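Local coordinates for BRIC1 (Synthetic construct, PDB 6FF6), which has no known natural function, being a computationally designed repeat protein made to fold into a novel, corrugated array of helices, at residues T25-A30 with R114-Y119; L210-I215 with E235-A240; S125-F130 with F175-L180. All coordinates share one frame; numbering follows the deposited sequence.

The three contacts follow one another along the chain; none nests within or crosses another. From the N terminus, interaction 1 (25-30 with 114-119) joins the first and last of four successive helices, closing a loop of 83 residues. A short linker then leads into helix 125-146. Interaction 3 (125-130 with 175-180) closes a loop of 44 residues and ties the start of that helix to the turn entering helix 178-196. Interaction 2 (210-215 with 235-240) closes one of 19 and pairs helix 203-224 with the C-terminal helix 231-247. Interactions 1 and 3 both reach the second subunit: Tyr118 of one chain packs on Phe126 of the other. No other chain of the assembly touches interaction 2.

Interaction 1: residues T25-A30 with R114-Y119; sequences TFFDEA and RMLDYY
Leu116 reaches across from helix 99-121 and ends among Phe26, Phe27 and Ala30 of helix 23-42. From CB, the side chain sends CG away from the backbone N (chi1 -174°), which carries both methyl groups across the gap between the helices. The contacts begin at these methyl groups, and CD1 does most of the work. It lies 3.5 Å from Phe26 CE2, an approach at a slant to that ring. CD1 also meets the edge of the Phe27 ring, close to its plane, with Leu116 CD1 and Phe27 CD1 3.7 Å apart. The other branch goes to the alanine: Leu116 CD2 is 3.6 Å from Ala30 CB. CD1 lies near the same methyl group, so Ala30 is touched by both branches.

The far end of the Phe27 ring continues toward the last residue of 114-119. Phe27 CZ comes within 3.8 Å of the backbone O of Tyr119. The Tyr119 ring itself leads away from the contact. It stacks with Phe73, and its OH bonds to the backbone N of Met75. Leu76 of helix 74-92 touches both Phe26 and Leu116, so a third helix covers this core.

All five touching residues are buried, and the contact is wholly apolar between side chains. The two helix segments run nearly antiparallel, at 158°, with their axes 11.0 Å apart. They belong to the first and last of four successive helices, and helix 74-92 packs against both, consistent with the four-helix bundle of Hpt domains, the family that this part of the chain resembles.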
loop_
_atom_site.group_PDB
_atom_site.type_symbol
_atom_site.label_atom_id
_atom_site.label_comp_id
_atom_site.label_asym_id
_atom_site.label_seq_id
_atom_site.Cartn_x
_atom_site.Cartn_y
_atom_site.Cartn_z
ATOM N N THR A 25 -3.464 12.328 12.378
ATOM C CA THR A 25 -3.945 12.360 13.755
ATOM C C THR A 25 -3.440 11.113 14.456
ATOM O O THR A 25 -2.892 11.211 15.558
ATOM C CB THR A 25 -5.467 12.565 13.802
ATOM O OG1 THR A 25 -5.764 13.879 13.324
ATOM C CG2 THR A 25 -6.034 12.413 15.201
ATOM N N PHE A 26 -3.548 9.959 13.782
ATOM C CA PHE A 26 -3.031 8.706 14.312
ATOM C C PHE A 26 -1.514 8.770 14.506
ATOM O O PHE A 26 -1.047 8.444 15.580
ATOM C CB PHE A 26 -3.418 7.532 13.419
ATOM C CG PHE A 26 -2.692 6.249 13.767
ATOM C CD1 PHE A 26 -2.997 5.550 14.929
ATOM C CD2 PHE A 26 -1.718 5.733 12.923
ATOM C CE1 PHE A 26 -2.335 4.365 15.245
ATOM C CE2 PHE A 26 -1.065 4.533 13.233
ATOM C CZ PHE A 26 -1.379 3.860 14.394
ATOM N N PHE A 27 -0.759 9.220 13.487
ATOM C CA PHE A 27 0.705 9.333 13.550
ATOM C C PHE A 27 1.201 10.205 14.681
ATOM O O PHE A 27 2.184 9.854 15.319
ATOM C CB PHE A 27 1.307 9.812 12.216
ATOM C CG PHE A 27 1.083 8.872 11.061
ATOM C CD1 PHE A 27 1.421 7.521 11.164
ATOM C CD2 PHE A 27 0.539 9.331 9.868
ATOM C CE1 PHE A 27 1.160 6.634 10.116
ATOM C CE2 PHE A 27 0.284 8.444 8.812
ATOM C CZ PHE A 27 0.608 7.103 8.935
ATOM N N ASP A 28 0.519 11.328 14.955
ATOM C CA ASP A 28 0.896 12.228 16.039
ATOM C C ASP A 28 0.619 11.576 17.376
ATOM O O ASP A 28 1.498 11.577 18.232
ATOM C CB ASP A 28 0.194 13.582 15.900
ATOM C CG ASP A 28 0.605 14.394 14.672
ATOM O OD1 ASP A 28 1.638 14.049 14.045
ATOM O OD2 ASP A 28 -0.105 15.372 14.339
ATOM N N GLU A 29 -0.559 10.949 17.533
ATOM C CA GLU A 29 -0.943 10.242 18.757
ATOM C C GLU A 29 -0.008 9.072 19.042
ATOM O O GLU A 29 0.478 8.929 20.175
ATOM C CB GLU A 29 -2.360 9.691 18.628
ATOM C CG GLU A 29 -3.443 10.540 19.260
ATOM C CD GLU A 29 -4.840 10.061 18.917
ATOM O OE1 GLU A 29 -5.044 8.828 18.820
ATOM O OE2 GLU A 29 -5.733 10.921 18.736
ATOM N N ALA A 30 0.237 8.227 18.014
ATOM C CA ALA A 30 1.088 7.050 18.131
ATOM C C ALA A 30 2.505 7.394 18.540
ATOM O O ALA A 30 3.081 6.689 19.365
ATOM C CB ALA A 30 1.082 6.264 16.850
ATOM N N ARG A 114 9.556 1.906 14.127
ATOM C CA ARG A 114 10.061 1.733 12.746
ATOM C C ARG A 114 8.951 1.442 11.743
ATOM O O ARG A 114 8.963 2.003 10.642
ATOM C CB ARG A 114 11.188 0.681 12.667
ATOM C CG ARG A 114 12.532 1.264 13.185
ATOM C CD ARG A 114 13.754 0.374 13.018
ATOM N NE ARG A 114 13.497 -0.995 13.466
ATOM C CZ ARG A 114 13.961 -1.542 14.584
ATOM N NH1 ARG A 114 14.757 -0.848 15.390
ATOM N NH2 ARG A 114 13.655 -2.798 14.893
ATOM N N MET A 115 7.979 0.603 12.150
ATOM C CA MET A 115 6.795 0.236 11.372
ATOM C C MET A 115 5.880 1.431 11.192
ATOM O O MET A 115 5.414 1.703 10.089
ATOM C CB MET A 115 6.067 -0.972 11.998
ATOM C CG MET A 115 6.859 -2.288 11.867
ATOM S SD MET A 115 7.423 -2.662 10.163
ATOM C CE MET A 115 9.171 -2.129 10.227
ATOM N N LEU A 116 5.703 2.204 12.246
ATOM C CA LEU A 116 4.902 3.413 12.202
ATOM C C LEU A 116 5.513 4.363 11.208
ATOM O O LEU A 116 4.796 4.868 10.354
ATOM C CB LEU A 116 4.842 4.066 13.579
ATOM C CG LEU A 116 3.928 5.272 13.713
ATOM C CD1 LEU A 116 2.448 4.885 13.561
ATOM C CD2 LEU A 116 4.219 6.042 15.004
ATOM N N ASP A 117 6.843 4.548 11.258
ATOM C CA ASP A 117 7.568 5.431 10.352
ATOM C C ASP A 117 7.561 4.947 8.908
ATOM O O ASP A 117 7.647 5.781 7.995
ATOM C CB ASP A 117 8.982 5.692 10.878
ATOM C CG ASP A 117 8.987 6.591 12.128
ATOM O OD1 ASP A 117 8.039 7.389 12.299
ATOM O OD2 ASP A 117 9.938 6.493 12.931
ATOM N N TYR A 118 7.438 3.598 8.693
ATOM C CA TYR A 118 7.337 3.016 7.372
ATOM C C TYR A 118 6.071 3.563 6.726
ATOM O O TYR A 118 6.137 4.187 5.671
ATOM C CB TYR A 118 7.304 1.469 7.455
ATOM C CG TYR A 118 6.875 0.797 6.162
ATOM C CD1 TYR A 118 7.700 0.812 5.038
ATOM C CD2 TYR A 118 5.614 0.217 6.039
ATOM C CE1 TYR A 118 7.290 0.247 3.829
ATOM C CE2 TYR A 118 5.195 -0.357 4.834
ATOM C CZ TYR A 118 6.030 -0.320 3.726
ATOM O OH TYR A 118 5.624 -0.846 2.520
ATOM N N TYR A 119 4.937 3.383 7.408
ATOM C CA TYR A 119 3.619 3.824 6.979
ATOM C C TYR A 119 3.475 5.306 6.947
ATOM O O TYR A 119 2.731 5.813 6.120
ATOM C CB TYR A 119 2.519 3.180 7.820
ATOM C CG TYR A 119 2.423 1.683 7.607
ATOM C CD1 TYR A 119 1.893 1.158 6.433
ATOM C CD2 TYR A 119 2.905 0.791 8.559
ATOM C CE1 TYR A 119 1.819 -0.219 6.223
ATOM C CE2 TYR A 119 2.856 -0.591 8.352
ATOM C CZ TYR A 119 2.296 -1.092 7.188
ATOM O OH TYR A 119 2.195 -2.446 6.987
#

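Interaction 2: residues L210-I215 with E235-A240; sequences LETKDI and EYICNA
Ile237 faces Thr212 and Ile215 across an alpha-hairpin. Helices 203-224 and 231-247 are consecutive in the chain, and these segments run roughly antiparallel with their axes 10.6 Å apart. The C-terminal helix is thereby laid against helix 203-224, which falls in the second stretch that resembles an Hpt domain.

The apolar pair is Ile215 with Ile237. Ile237 CG2 meets Ile215 CG2 at 4.0 Å, the two side chains passing in opposite directions. Ile215 is only partly exposed, while Ile237 is buried.

A methyl packed against a hydroxyl makes the second kind of contact. The first torsion of Ile237 (chi1 -153°) carries CG1 toward Thr212, and the bend at chi2 (70°) then sets CD1 beside the threonine oxygen. Ile237 CD1 sits 3.4 Å from Thr212 OG1 in van der Waals contact. The hydrogen bond of that hydroxyl goes elsewhere, to the backbone O of Leu208, one turn earlier in its own helix. Thr183 of helix 178-196 touches both Thr212 and Ile237, so a third helix covers this inner side.

The polar part lies on the more exposed side. Glu211 stretches out with its chain extended beyond CG. Tyr236 comes to it from the other helix, the two side chains crossing at about a right angle. The carboxylate and ring planes are 73° apart. Tyr236 is exposed and Glu211 partly exposed; their bond joins the two helices on the outer side of the contact. Tyr236 OH donates to Glu211 OE1 at 2.9 Å, meeting that oxygen from above the carboxylate plane.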
loop_
_atom_site.group_PDB
_atom_site.type_symbol
_atom_site.label_atom_id
_atom_site.label_comp_id
_atom_site.label_asym_id
_atom_site.label_seq_id
_atom_site.Cartn_x
_atom_site.Cartn_y
_atom_site.Cartn_z
ATOM N N LEU A 210 -9.502 26.116 -19.296
ATOM C CA LEU A 210 -8.228 25.810 -19.957
ATOM C C LEU A 210 -7.073 26.532 -19.245
ATOM O O LEU A 210 -5.991 25.965 -19.080
ATOM C CB LEU A 210 -8.304 26.203 -21.454
ATOM C CG LEU A 210 -6.997 26.269 -22.309
ATOM C CD1 LEU A 210 -6.645 24.914 -22.917
ATOM C CD2 LEU A 210 -7.136 27.295 -23.446
ATOM N N GLU A 211 -7.321 27.776 -18.812
ATOM C CA GLU A 211 -6.351 28.610 -18.114
ATOM C C GLU A 211 -6.073 27.992 -16.752
ATOM O O GLU A 211 -4.901 27.874 -16.369
ATOM C CB GLU A 211 -6.899 30.020 -17.984
ATOM C CG GLU A 211 -5.833 31.096 -17.924
ATOM C CD GLU A 211 -6.409 32.499 -17.907
ATOM O OE1 GLU A 211 -7.425 32.721 -17.208
ATOM O OE2 GLU A 211 -5.841 33.382 -18.591
ATOM N N THR A 212 -7.154 27.528 -16.059
ATOM C CA THR A 212 -7.082 26.794 -14.782
ATOM C C THR A 212 -6.196 25.560 -14.988
ATOM O O THR A 212 -5.277 25.365 -14.189
ATOM C CB THR A 212 -8.486 26.416 -14.249
ATOM O OG1 THR A 212 -9.296 27.579 -14.157
ATOM C CG2 THR A 212 -8.445 25.788 -12.887
ATOM N N LYS A 213 -6.424 24.773 -16.097
ATOM C CA LYS A 213 -5.603 23.596 -16.425
ATOM C C LYS A 213 -4.111 23.972 -16.442
ATOM O O LYS A 213 -3.314 23.316 -15.795
ATOM C CB LYS A 213 -6.060 22.922 -17.750
ATOM C CG LYS A 213 -5.277 21.659 -18.178
ATOM C CD LYS A 213 -4.037 22.005 -19.051
ATOM C CE LYS A 213 -2.951 20.939 -19.047
ATOM N NZ LYS A 213 -1.650 21.458 -19.571
ATOM N N ASP A 214 -3.751 25.030 -17.159
ATOM C CA ASP A 214 -2.366 25.510 -17.261
ATOM C C ASP A 214 -1.761 25.825 -15.884
ATOM O O ASP A 214 -0.608 25.435 -15.594
ATOM C CB ASP A 214 -2.276 26.718 -18.221
ATOM C CG ASP A 214 -2.656 26.414 -19.676
ATOM O OD1 ASP A 214 -2.639 25.221 -20.068
ATOM O OD2 ASP A 214 -2.952 27.369 -20.426
ATOM N N ILE A 215 -2.561 26.511 -15.026
ATOM C CA ILE A 215 -2.165 26.878 -13.665
ATOM C C ILE A 215 -1.951 25.601 -12.838
ATOM O O ILE A 215 -0.970 25.518 -12.091
ATOM C CB ILE A 215 -3.212 27.817 -12.987
ATOM C CG1 ILE A 215 -3.386 29.182 -13.720
ATOM C CG2 ILE A 215 -2.915 28.017 -11.494
ATOM C CD1 ILE A 215 -2.159 30.076 -13.894
ATOM N N GLU A 235 -4.037 33.129 -6.444
ATOM C CA GLU A 235 -4.997 34.162 -6.105
ATOM C C GLU A 235 -5.784 34.617 -7.342
ATOM O O GLU A 235 -7.006 34.812 -7.283
ATOM C CB GLU A 235 -4.290 35.339 -5.429
ATOM C CG GLU A 235 -3.714 35.014 -4.055
ATOM C CD GLU A 235 -3.422 36.195 -3.149
ATOM O OE1 GLU A 235 -3.843 37.332 -3.473
ATOM O OE2 GLU A 235 -2.784 35.976 -2.094
ATOM N N TYR A 236 -5.079 34.763 -8.472
ATOM C CA TYR A 236 -5.682 35.174 -9.730
ATOM C C TYR A 236 -6.766 34.160 -10.157
ATOM O O TYR A 236 -7.918 34.558 -10.355
ATOM C CB TYR A 236 -4.594 35.355 -10.821
ATOM C CG TYR A 236 -5.128 35.361 -12.239
ATOM C CD1 TYR A 236 -5.731 36.498 -12.777
ATOM C CD2 TYR A 236 -5.070 34.218 -13.030
ATOM C CE1 TYR A 236 -6.272 36.491 -14.063
ATOM C CE2 TYR A 236 -5.612 34.197 -14.311
ATOM C CZ TYR A 236 -6.205 35.336 -14.828
ATOM O OH TYR A 236 -6.724 35.290 -16.100
ATOM N N ILE A 237 -6.403 32.858 -10.249
ATOM C CA ILE A 237 -7.331 31.828 -10.697
ATOM C C ILE A 237 -8.471 31.589 -9.710
ATOM O O ILE A 237 -9.588 31.321 -10.143
ATOM C CB ILE A 237 -6.610 30.513 -11.112
ATOM C CG1 ILE A 237 -7.435 29.743 -12.147
ATOM C CG2 ILE A 237 -6.186 29.645 -9.936
ATOM C CD1 ILE A 237 -7.488 30.437 -13.530
ATOM N N CYS A 238 -8.213 31.702 -8.412
ATOM C CA CYS A 238 -9.273 31.505 -7.443
ATOM C C CYS A 238 -10.269 32.653 -7.471
ATOM O O CYS A 238 -11.470 32.398 -7.353
ATOM C CB CYS A 238 -8.713 31.247 -6.054
ATOM S SG CYS A 238 -7.818 29.672 -5.909
ATOM N N ASN A 239 -9.803 33.897 -7.729
ATOM C CA ASN A 239 -10.732 35.018 -7.888
ATOM C C ASN A 239 -11.581 34.779 -9.149
ATOM O O ASN A 239 -12.792 34.928 -9.095
ATOM C CB ASN A 239 -10.001 36.372 -8.024
ATOM C CG ASN A 239 -9.334 36.934 -6.798
ATOM O OD1 ASN A 239 -9.670 36.624 -5.647
ATOM N ND2 ASN A 239 -8.371 37.812 -7.040
ATOM N N ALA A 240 -10.938 34.408 -10.268
ATOM C CA ALA A 240 -11.592 34.135 -11.536
ATOM C C ALA A 240 -12.607 32.992 -11.435
ATOM O O ALA A 240 -13.684 33.122 -12.010
ATOM C CB ALA A 240 -10.555 33.831 -12.600
#

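Interaction 3: residues S125-F130 with F175-L180; sequences SFYQAF and FGFTIL
Phe175 pushes its ring among Phe126, Tyr127 and Phe130, three aromatic residues of helix 125-146. This is the tight part of the contact. The edge of Phe175 points at the face of Tyr127, a T-shaped pair with centroids 4.7 Å apart and planes at 62°. Phe175 CD1 is the atom that leads, 3.5 Å from Tyr127 CE1. Phe175 CE2, across the ring from CD1, lies 3.5 Å from Phe130 CG, with the two rings tilted at 36°. Phe126 comes to the far end, where Phe175 CZ sits over one face of the Phe126 ring, toward its rim.

Phe177 extends the cluster inward. Phe130 CE2 meets the edge of its ring, 3.5 Å from Phe177 CE2. Phe177 CZ also reaches Tyr127 CE2, but more loosely, at 3.9 Å. Leu180 is looser still: its CD2 stands 4.2 Å from Phe130 CZ, at that ring's edge.

The backbone turns between the two phenylalanines. Gly176 has positive phi (74°) in a Schellman motif that ends helix 155-174. It is exposed. Phe177 follows as the centre of an inverse gamma turn and occupies the N-cap position of helix 178-196. Phe175 and Phe177 thus both face helix 125-146, while the glycine between them lies on the solvent side. Phe126, Tyr127 and Phe175 are partly exposed; Phe130 and Phe177 are buried.

Helices 155-174 and 203-224 complete the surroundings. Phe130 packs on Ala171 of the first and Leu220 of the second, and Phe177 stacks with Tyr223. Outside the bundle, Met75 of the second subunit packs on Phe130, so the cluster borders the interface between chains as well as its own four helices.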
loop_
_atom_site.group_PDB
_atom_site.type_symbol
_atom_site.label_atom_id
_atom_site.label_comp_id
_atom_site.label_asym_id
_atom_site.label_seq_id
_atom_site.Cartn_x
_atom_site.Cartn_y
_atom_site.Cartn_z
ATOM N N SER A 125 8.251 6.600 -5.079
ATOM C CA SER A 125 7.673 5.748 -6.112
ATOM C C SER A 125 6.198 6.139 -6.174
ATOM O O SER A 125 5.622 6.243 -7.259
ATOM C CB SER A 125 7.822 4.280 -5.723
ATOM O OG SER A 125 7.150 3.967 -4.513
ATOM N N PHE A 126 5.634 6.461 -4.988
ATOM C CA PHE A 126 4.267 6.903 -4.796
ATOM C C PHE A 126 4.028 8.328 -5.339
ATOM O O PHE A 126 2.986 8.574 -5.954
ATOM C CB PHE A 126 3.847 6.740 -3.317
ATOM C CG PHE A 126 2.372 6.999 -3.091
ATOM C CD1 PHE A 126 1.411 6.470 -3.955
ATOM C CD2 PHE A 126 1.944 7.806 -2.045
ATOM C CE1 PHE A 126 0.051 6.760 -3.782
ATOM C CE2 PHE A 126 0.582 8.080 -1.863
ATOM C CZ PHE A 126 -0.353 7.556 -2.734
ATOM N N TYR A 127 4.999 9.244 -5.146
ATOM C CA TYR A 127 4.913 10.621 -5.640
ATOM C C TYR A 127 4.991 10.632 -7.144
ATOM O O TYR A 127 4.213 11.327 -7.784
ATOM C CB TYR A 127 6.061 11.481 -5.081
ATOM C CG TYR A 127 5.743 12.251 -3.819
ATOM C CD1 TYR A 127 5.553 11.594 -2.608
ATOM C CD2 TYR A 127 5.706 13.644 -3.819
ATOM C CE1 TYR A 127 5.289 12.305 -1.432
ATOM C CE2 TYR A 127 5.438 14.366 -2.652
ATOM C CZ TYR A 127 5.240 13.691 -1.456
ATOM O OH TYR A 127 5.014 14.375 -0.281
ATOM N N GLN A 128 5.921 9.849 -7.706
ATOM C CA GLN A 128 6.161 9.737 -9.133
ATOM C C GLN A 128 4.974 9.181 -9.904
ATOM O O GLN A 128 4.637 9.731 -10.963
ATOM C CB GLN A 128 7.435 8.952 -9.394
ATOM C CG GLN A 128 8.606 9.835 -9.852
ATOM C CD GLN A 128 8.786 11.156 -9.127
ATOM O OE1 GLN A 128 8.909 11.219 -7.899
ATOM N NE2 GLN A 128 8.824 12.244 -9.886
ATOM N N ALA A 129 4.310 8.148 -9.349
ATOM C CA ALA A 129 3.107 7.561 -9.920
ATOM C C ALA A 129 2.030 8.627 -9.963
ATOM O O ALA A 129 1.408 8.802 -11.000
ATOM C CB ALA A 129 2.658 6.367 -9.094
ATOM N N PHE A 130 1.899 9.429 -8.900
ATOM C CA PHE A 130 0.938 10.529 -8.869
ATOM C C PHE A 130 1.255 11.571 -9.912
ATOM O O PHE A 130 0.357 11.963 -10.651
ATOM C CB PHE A 130 0.847 11.163 -7.461
ATOM C CG PHE A 130 0.163 12.519 -7.447
ATOM C CD1 PHE A 130 -1.197 12.639 -7.719
ATOM C CD2 PHE A 130 0.894 13.684 -7.234
ATOM C CE1 PHE A 130 -1.800 13.902 -7.791
ATOM C CE2 PHE A 130 0.289 14.939 -7.314
ATOM C CZ PHE A 130 -1.058 15.040 -7.560
ATOM N N PHE A 175 -1.441 14.324 -0.540
ATOM C CA PHE A 175 -0.067 14.793 -0.352
ATOM C C PHE A 175 0.072 16.173 0.345
ATOM O O PHE A 175 1.191 16.676 0.486
ATOM C CB PHE A 175 0.679 14.786 -1.682
ATOM C CG PHE A 175 0.775 13.448 -2.366
ATOM C CD1 PHE A 175 1.805 12.562 -2.061
ATOM C CD2 PHE A 175 -0.099 13.109 -3.387
ATOM C CE1 PHE A 175 1.926 11.342 -2.737
ATOM C CE2 PHE A 175 -0.004 11.866 -4.024
ATOM C CZ PHE A 175 1.015 10.999 -3.704
ATOM N N GLY A 176 -1.035 16.759 0.792
ATOM C CA GLY A 176 -1.003 18.058 1.469
ATOM C C GLY A 176 -0.754 19.247 0.553
ATOM O O GLY A 176 -0.359 20.328 1.015
ATOM N N PHE A 177 -0.988 19.054 -0.762
ATOM C CA PHE A 177 -0.810 20.091 -1.772
ATOM C C PHE A 177 -2.047 20.996 -1.693
ATOM O O PHE A 177 -2.965 20.881 -2.503
ATOM C CB PHE A 177 -0.616 19.470 -3.168
ATOM C CG PHE A 177 0.565 18.537 -3.398
ATOM C CD1 PHE A 177 1.773 18.729 -2.737
ATOM C CD2 PHE A 177 0.498 17.522 -4.352
ATOM C CE1 PHE A 177 2.869 17.891 -2.986
ATOM C CE2 PHE A 177 1.599 16.681 -4.592
ATOM C CZ PHE A 177 2.770 16.873 -3.901
ATOM N N THR A 178 -2.092 21.852 -0.666
ATOM C CA THR A 178 -3.201 22.766 -0.376
ATOM C C THR A 178 -3.553 23.671 -1.567
ATOM O O THR A 178 -4.731 23.758 -1.916
ATOM C CB THR A 178 -2.899 23.552 0.923
ATOM O OG1 THR A 178 -2.949 22.658 2.034
ATOM C CG2 THR A 178 -3.856 24.718 1.167
ATOM N N ILE A 179 -2.550 24.328 -2.190
ATOM C CA ILE A 179 -2.758 25.225 -3.330
ATOM C C ILE A 179 -3.385 24.478 -4.516
ATOM O O ILE A 179 -4.371 24.970 -5.057
ATOM C CB ILE A 179 -1.471 26.001 -3.685
ATOM C CG1 ILE A 179 -1.284 27.157 -2.708
ATOM C CG2 ILE A 179 -1.485 26.521 -5.104
ATOM C CD1 ILE A 179 0.099 27.774 -2.679
ATOM N N LEU A 180 -2.846 23.299 -4.893
ATOM C CA LEU A 180 -3.367 22.470 -6.019
ATOM C C LEU A 180 -4.780 21.971 -5.751
ATOM O O LEU A 180 -5.624 21.983 -6.656
ATOM C CB LEU A 180 -2.429 21.285 -6.377
ATOM C CG LEU A 180 -2.875 20.296 -7.482
ATOM C CD1 LEU A 180 -2.999 20.978 -8.845
ATOM C CD2 LEU A 180 -1.949 19.111 -7.542
#